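Paenibacillus xanthan lyase (Paenibacillus, PDB 6F2P) probably removes the terminal mannose of xanthan side chains, cleaving the mannosyl-glucuronosyl bond by beta-elimination. Local coordinates at residues Val299-Ile304 and Ile340-Ala345; Tyr324-Asp329 and Asn347-Asp352. One frame throughout, in Å; residues are numbered along the deposited sequence.

Interaction 1: residues Val299-Ile304 and Ile340-Ala345; sequences VMASII and IDLIIA
Ala301 and Ile304 on one helix meet Leu342 and Ala345 on another in a patch of apolar side-chain contacts between two helices within the alpha-helical part of this family 8 polysaccharide lyase. In this family that part forms an incomplete alpha/alpha toroid. The short axes come within 10.9 Å and cross at 69°, so only a small patch of each helix takes part. On both helices the touching residues are three positions apart, which brings them to one side, about a turn from each other.

The van der Waals contacts form a short chain of methyl groups. Leu342 reaches across with both arms of its fork, CD1 meeting Ala301 CB at 3.9 Å and CD2 lying 4.3 Å from Ile304 CG2. Its CG stands anti to the carbonyl carbon (chi1 -72°), and the branch beyond it projects toward the partner helix. In Ile304 the gamma methyl does the work: CG2, anti to the backbone N, serves Leu342 and Ala345 alike, while the other branch runs off beside the backbone N.

Polar groups stay at the margins. Asp341 OD2 forms a salt bridge with Arg305, just beyond the other segment, adding a charged link between the same two helices, and Ile304 O accepts a hydrogen bond from Ser307 OG. Phe334, from the loop before helix 340-351, also touches Ile304. A 2-methyl-2,4-pentanediol molecule, probably from the crystallisation liquor, lies near Ala345, whose CB is 3.9 Å from Ile304 CG2.

Interaction 2: residues Tyr324-Asp329 and Asn347-Asp352; sequences YWLLLD and NQLVND. With CA (calcium ion), chain E.
Asp329 OD1 binds a calcium ion at 2.5 Å, three residues beyond Leu326, which packs against Val350 of the neighbouring helix. Asp331 OD1, Thr333 OG1 and three waters complete the ligands, so the metal draws together the turn that follows helix 312-328. Two waters bind the calcium ion at 2.4 Å, and one of these gives a weak hydrogen bond to Leu328 O. The Asp329 carboxylate swings out with CG anti to the backbone N (chi1 -161°), and its second oxygen, OD2, is held by the backbone N of Phe334. Being gripped at both oxygens probably fixes its rotation and favours the charged form.

The contact between the helices is apolar. Leu326 and Val350 cross at about a right angle, with Val350 CG1 set against the leucine at both ends: it is 3.7 Å from Leu326 CD1 and 3.8 Å from Leu326 CB. This methyl lies anti to the carbonyl carbon of Val350. Leu349 adds a looser touch, its CD2 being 4.3 Å from Leu326 CD1.

Leu326 is shared with another part of the fold, touching Phe334 of the calcium-binding loop. Leu349 also lies on Lys319 and Val322, so its side chain bridges from the last turn of helix 340-351 to two further positions on helix 312-328.

How the interactions relate
From the N terminus the chain runs through 299-304, then 324-329, 340-345 and 347-352, so the two contacts cross instead of nesting. Interaction 1 closes a loop of 35 residues that includes all of helix 312-328, and interaction 2 one of 17 residues that holds the rest of the calcium-binding turn and the start of helix 340-351. That last helix serves both, its first half facing helix 292-307 and its end facing helix 312-328. The centres of the two contacts lie about 11 Å apart and join directly, with Ile303 CD1 3.8 Å from Trp325 CZ3. Together they tie helices 292-307, 312-328 and 340-351 together beside the calcium-binding turn.

Interaction 1: residues Val299-Ile304 and Ile340-Ala345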
loop_
_atom_site.group_PDB
_atom_site.type_symbol
_atom_site.label_atom_id
_atom_site.label_comp_id
_atom_site.label_asym_id
_atom_site.label_seq_id
_atom_site.Cartn_x
_atom_site.Cartn_y
_atom_site.Cartn_z
ATOM N N VAL A 299 16.252 13.686 -12.542
ATOM C CA VAL A 299 14.968 13.203 -13.021
ATOM C C VAL A 299 14.458 14.066 -14.171
ATOM O O VAL A 299 14.001 13.548 -15.200
ATOM C CB VAL A 299 13.921 13.176 -11.900
ATOM C CG1 VAL A 299 12.592 12.729 -12.452
ATOM C CG2 VAL A 299 14.368 12.255 -10.779
ATOM N N MET A 300 14.529 15.384 -13.991
ATOM C CA MET A 300 14.160 16.315 -15.056
ATOM C C MET A 300 14.989 16.037 -16.304
ATOM O O MET A 300 14.475 16.084 -17.422
ATOM C CB MET A 300 14.341 17.764 -14.606
ATOM C CG MET A 300 13.412 18.156 -13.474
ATOM S SD MET A 300 13.719 19.791 -12.774
ATOM C CE MET A 300 13.593 20.856 -14.202
ATOM N N ALA A 301 16.266 15.721 -16.099
ATOM C CA ALA A 301 17.174 15.427 -17.203
ATOM C C ALA A 301 16.761 14.141 -17.884
ATOM O O ALA A 301 16.783 14.041 -19.107
ATOM C CB ALA A 301 18.618 15.327 -16.709
ATOM N N SER A 302 16.381 13.158 -17.082
ATOM C CA SER A 302 15.961 11.870 -17.612
ATOM C C SER A 302 14.682 12.008 -18.419
ATOM O O SER A 302 14.501 11.317 -19.426
ATOM C CB SER A 302 15.756 10.871 -16.476
ATOM O OG SER A 302 16.989 10.506 -15.877
ATOM N N ILE A 303 13.800 12.903 -17.977
ATOM C CA ILE A 303 12.517 13.099 -18.646
ATOM C C ILE A 303 12.719 13.746 -20.017
ATOM O O ILE A 303 12.069 13.370 -21.003
ATOM C CB ILE A 303 11.532 13.910 -17.774
ATOM C CG1 ILE A 303 11.106 13.079 -16.561
ATOM C CG2 ILE A 303 10.302 14.285 -18.574
ATOM C CD1 ILE A 303 10.251 13.827 -15.556
ATOM N N ILE A 304 13.635 14.711 -20.069
ATOM C CA ILE A 304 14.048 15.329 -21.324
ATOM C C ILE A 304 14.630 14.287 -22.285
ATOM O O ILE A 304 14.297 14.266 -23.471
ATOM C CB ILE A 304 15.078 16.431 -21.071
ATOM C CG1 ILE A 304 14.417 17.596 -20.333
ATOM C CG2 ILE A 304 15.697 16.896 -22.371
ATOM C CD1 ILE A 304 15.384 18.666 -19.903
ATOM N N ILE A 340 26.204 20.918 -21.068
ATOM C CA ILE A 340 25.837 21.873 -22.100
ATOM C C ILE A 340 24.714 21.304 -22.946
ATOM O O ILE A 340 23.736 21.990 -23.228
ATOM C CB ILE A 340 27.042 22.251 -22.977
ATOM C CG1 ILE A 340 28.041 23.064 -22.152
ATOM C CG2 ILE A 340 26.589 23.046 -24.201
ATOM C CD1 ILE A 340 29.375 23.280 -22.827
ATOM N N ASP A 341 24.855 20.037 -23.317
ATOM C CA ASP A 341 23.854 19.334 -24.103
ATOM C C ASP A 341 22.454 19.521 -23.532
ATOM O O ASP A 341 21.510 19.860 -24.254
ATOM C CB ASP A 341 24.185 17.848 -24.138
ATOM C CG ASP A 341 23.612 17.164 -25.346
ATOM O OD1 ASP A 341 23.473 17.838 -26.391
ATOM O OD2 ASP A 341 23.299 15.959 -25.253
ATOM N N LEU A 342 22.330 19.307 -22.228
ATOM C CA LEU A 342 21.047 19.465 -21.563
ATOM C C LEU A 342 20.633 20.924 -21.439
ATOM O O LEU A 342 19.443 21.227 -21.480
ATOM C CB LEU A 342 21.064 18.788 -20.196
ATOM C CG LEU A 342 21.041 17.270 -20.314
ATOM C CD1 LEU A 342 21.471 16.620 -19.019
ATOM C CD2 LEU A 342 19.644 16.830 -20.720
ATOM N N ILE A 343 21.605 21.825 -21.290
ATOM C CA ILE A 343 21.310 23.253 -21.254
ATOM C C ILE A 343 20.644 23.642 -22.561
ATOM O O ILE A 343 19.638 24.360 -22.589
ATOM C CB ILE A 343 22.579 24.081 -21.103
ATOM C CG1 ILE A 343 23.215 23.818 -19.740
ATOM C CG2 ILE A 343 22.269 25.558 -21.279
ATOM C CD1 ILE A 343 24.443 24.616 -19.488
ATOM N N ILE A 344 21.205 23.133 -23.650
ATOM C CA ILE A 344 20.671 23.388 -24.972
ATOM C C ILE A 344 19.253 22.851 -25.078
ATOM O O ILE A 344 18.335 23.583 -25.462
ATOM C CB ILE A 344 21.558 22.761 -26.040
ATOM C CG1 ILE A 344 22.943 23.416 -26.009
ATOM C CG2 ILE A 344 20.923 22.915 -27.406
ATOM C CD1 ILE A 344 23.975 22.680 -26.824
ATOM N N ALA A 345 19.076 21.583 -24.716
ATOM C CA ALA A 345 17.757 20.950 -24.737
ATOM C C ALA A 345 16.768 21.698 -23.854
ATOM O O ALA A 345 15.649 21.970 -24.267
ATOM C CB ALA A 345 17.846 19.501 -24.311
#

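Interaction 2: residues Tyr324-Asp329 and Asn347-Asp352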
loop_
_atom_site.group_PDB
_atom_site.type_symbol
_atom_site.label_atom_id
_atom_site.label_comp_id
_atom_site.label_asym_id
_atom_site.label_seq_id
_atom_site.Cartn_x
_atom_site.Cartn_y
_atom_site.Cartn_z
ATOM N N TYR A 324 7.200 23.498 -17.292
ATOM C CA TYR A 324 6.588 24.002 -16.064
ATOM C C TYR A 324 7.612 24.168 -14.957
ATOM O O TYR A 324 7.722 25.239 -14.360
ATOM C CB TYR A 324 5.479 23.049 -15.593
ATOM C CG TYR A 324 4.813 23.440 -14.285
ATOM C CD1 TYR A 324 4.034 24.589 -14.194
ATOM C CD2 TYR A 324 4.944 22.653 -13.150
ATOM C CE1 TYR A 324 3.413 24.950 -13.003
ATOM C CE2 TYR A 324 4.326 23.006 -11.953
ATOM C CZ TYR A 324 3.558 24.155 -11.889
ATOM O OH TYR A 324 2.937 24.525 -10.710
ATOM N N TRP A 325 8.368 23.105 -14.700
ATOM C CA TRP A 325 9.368 23.121 -13.645
ATOM C C TRP A 325 10.536 24.065 -13.937
ATOM O O TRP A 325 11.113 24.649 -13.018
ATOM C CB TRP A 325 9.899 21.711 -13.397
ATOM C CG TRP A 325 8.875 20.757 -12.852
ATOM C CD1 TRP A 325 7.872 21.038 -11.959
ATOM C CD2 TRP A 325 8.752 19.360 -13.168
ATOM N NE1 TRP A 325 7.141 19.899 -11.698
ATOM C CE2 TRP A 325 7.658 18.860 -12.431
ATOM C CE3 TRP A 325 9.459 18.487 -14.005
ATOM C CZ2 TRP A 325 7.261 17.525 -12.504
ATOM C CZ3 TRP A 325 9.063 17.165 -14.079
ATOM C CH2 TRP A 325 7.977 16.695 -13.333
ATOM N N LEU A 326 10.902 24.206 -15.207
ATOM C CA LEU A 326 12.047 25.043 -15.568
ATOM C C LEU A 326 11.691 26.508 -15.415
ATOM O O LEU A 326 12.514 27.314 -14.990
ATOM C CB LEU A 326 12.496 24.771 -16.997
ATOM C CG LEU A 326 13.269 23.482 -17.238
ATOM C CD1 LEU A 326 13.407 23.216 -18.730
ATOM C CD2 LEU A 326 14.631 23.587 -16.586
ATOM N N LEU A 327 10.451 26.842 -15.756
ATOM C CA LEU A 327 9.944 28.204 -15.622
ATOM C C LEU A 327 9.879 28.634 -14.155
ATOM O O LEU A 327 9.967 29.821 -13.831
ATOM C CB LEU A 327 8.556 28.304 -16.266
ATOM C CG LEU A 327 8.534 28.158 -17.787
ATOM C CD1 LEU A 327 7.130 27.908 -18.269
ATOM C CD2 LEU A 327 9.112 29.397 -18.449
ATOM N N LEU A 328 9.712 27.658 -13.270
ATOM C CA LEU A 328 9.640 27.942 -11.849
ATOM C C LEU A 328 11.029 28.118 -11.281
ATOM O O LEU A 328 11.199 28.762 -10.250
ATOM C CB LEU A 328 8.912 26.820 -11.113
ATOM C CG LEU A 328 7.416 26.731 -11.409
ATOM C CD1 LEU A 328 6.822 25.479 -10.808
ATOM C CD2 LEU A 328 6.709 27.947 -10.878
ATOM N N ASP A 329 12.018 27.549 -11.969
ATOM C CA ASP A 329 13.391 27.506 -11.475
ATOM C C ASP A 329 14.126 28.829 -11.704
ATOM O O ASP A 329 15.118 28.893 -12.439
ATOM C CB ASP A 329 14.143 26.344 -12.123
ATOM C CG ASP A 329 15.381 25.942 -11.346
ATOM O OD1 ASP A 329 15.542 26.432 -10.206
ATOM O OD2 ASP A 329 16.182 25.127 -11.865
ATOM N N ASN A 347 16.869 24.854 -22.698
ATOM C CA ASN A 347 16.578 26.205 -23.166
ATOM C C ASN A 347 15.716 26.209 -24.425
ATOM O O ASN A 347 14.804 27.028 -24.561
ATOM C CB ASN A 347 17.870 27.006 -23.376
ATOM C CG ASN A 347 18.336 27.709 -22.106
ATOM O OD1 ASN A 347 17.528 28.067 -21.244
ATOM N ND2 ASN A 347 19.641 27.917 -21.990
ATOM N N GLN A 348 16.001 25.288 -25.338
ATOM C CA GLN A 348 15.228 25.172 -26.566
ATOM C C GLN A 348 13.767 24.960 -26.195
ATOM O O GLN A 348 12.854 25.540 -26.787
ATOM C CB GLN A 348 15.749 23.997 -27.395
ATOM C CG GLN A 348 15.240 23.950 -28.822
ATOM C CD GLN A 348 13.838 23.376 -28.936
ATOM O OE1 GLN A 348 13.118 23.655 -29.897
ATOM N NE2 GLN A 348 13.445 22.564 -27.959
ATOM N N LEU A 349 13.570 24.130 -25.183
ATOM C CA LEU A 349 12.257 23.787 -24.673
ATOM C C LEU A 349 11.501 24.973 -24.063
ATOM O O LEU A 349 10.317 25.148 -24.321
ATOM C CB LEU A 349 12.409 22.670 -23.648
ATOM C CG LEU A 349 11.177 22.199 -22.905
ATOM C CD1 LEU A 349 10.148 21.731 -23.903
ATOM C CD2 LEU A 349 11.591 21.086 -21.983
ATOM N N VAL A 350 12.167 25.789 -23.256
ATOM C CA VAL A 350 11.480 26.930 -22.654
ATOM C C VAL A 350 11.291 28.082 -23.638
ATOM O O VAL A 350 10.546 29.020 -23.369
ATOM C CB VAL A 350 12.209 27.458 -21.411
ATOM C CG1 VAL A 350 12.589 26.311 -20.500
ATOM C CG2 VAL A 350 13.429 28.230 -21.816
ATOM N N ASN A 351 11.968 28.008 -24.777
ATOM C CA ASN A 351 11.874 29.051 -25.789
ATOM C C ASN A 351 10.900 28.673 -26.894
ATOM O O ASN A 351 10.512 29.502 -27.724
ATOM C CB ASN A 351 13.255 29.343 -26.368
ATOM C CG ASN A 351 14.121 30.130 -25.412
ATOM O OD1 ASN A 351 13.643 31.054 -24.750
ATOM N ND2 ASN A 351 15.399 29.764 -25.321
ATOM N N ASP A 352 10.507 27.406 -26.887
ATOM C CA ASP A 352 9.564 26.872 -27.856
ATOM C C ASP A 352 8.135 27.201 -27.419
ATOM O O ASP A 352 7.640 26.665 -26.426
ATOM C CB ASP A 352 9.764 25.358 -27.956
ATOM C CG ASP A 352 8.961 24.723 -29.071
ATOM O OD1 ASP A 352 7.926 25.289 -29.479
ATOM O OD2 ASP A 352 9.367 23.635 -29.528
HETATM CA CA CA E . 15.594 26.341 -7.762
HETATM O O HOH W 1 13.413 27.219 -8.254
HETATM O O HOH W 2 14.675 24.172 -8.079
HETATM O O HOH W 3 16.060 26.319 -5.046
#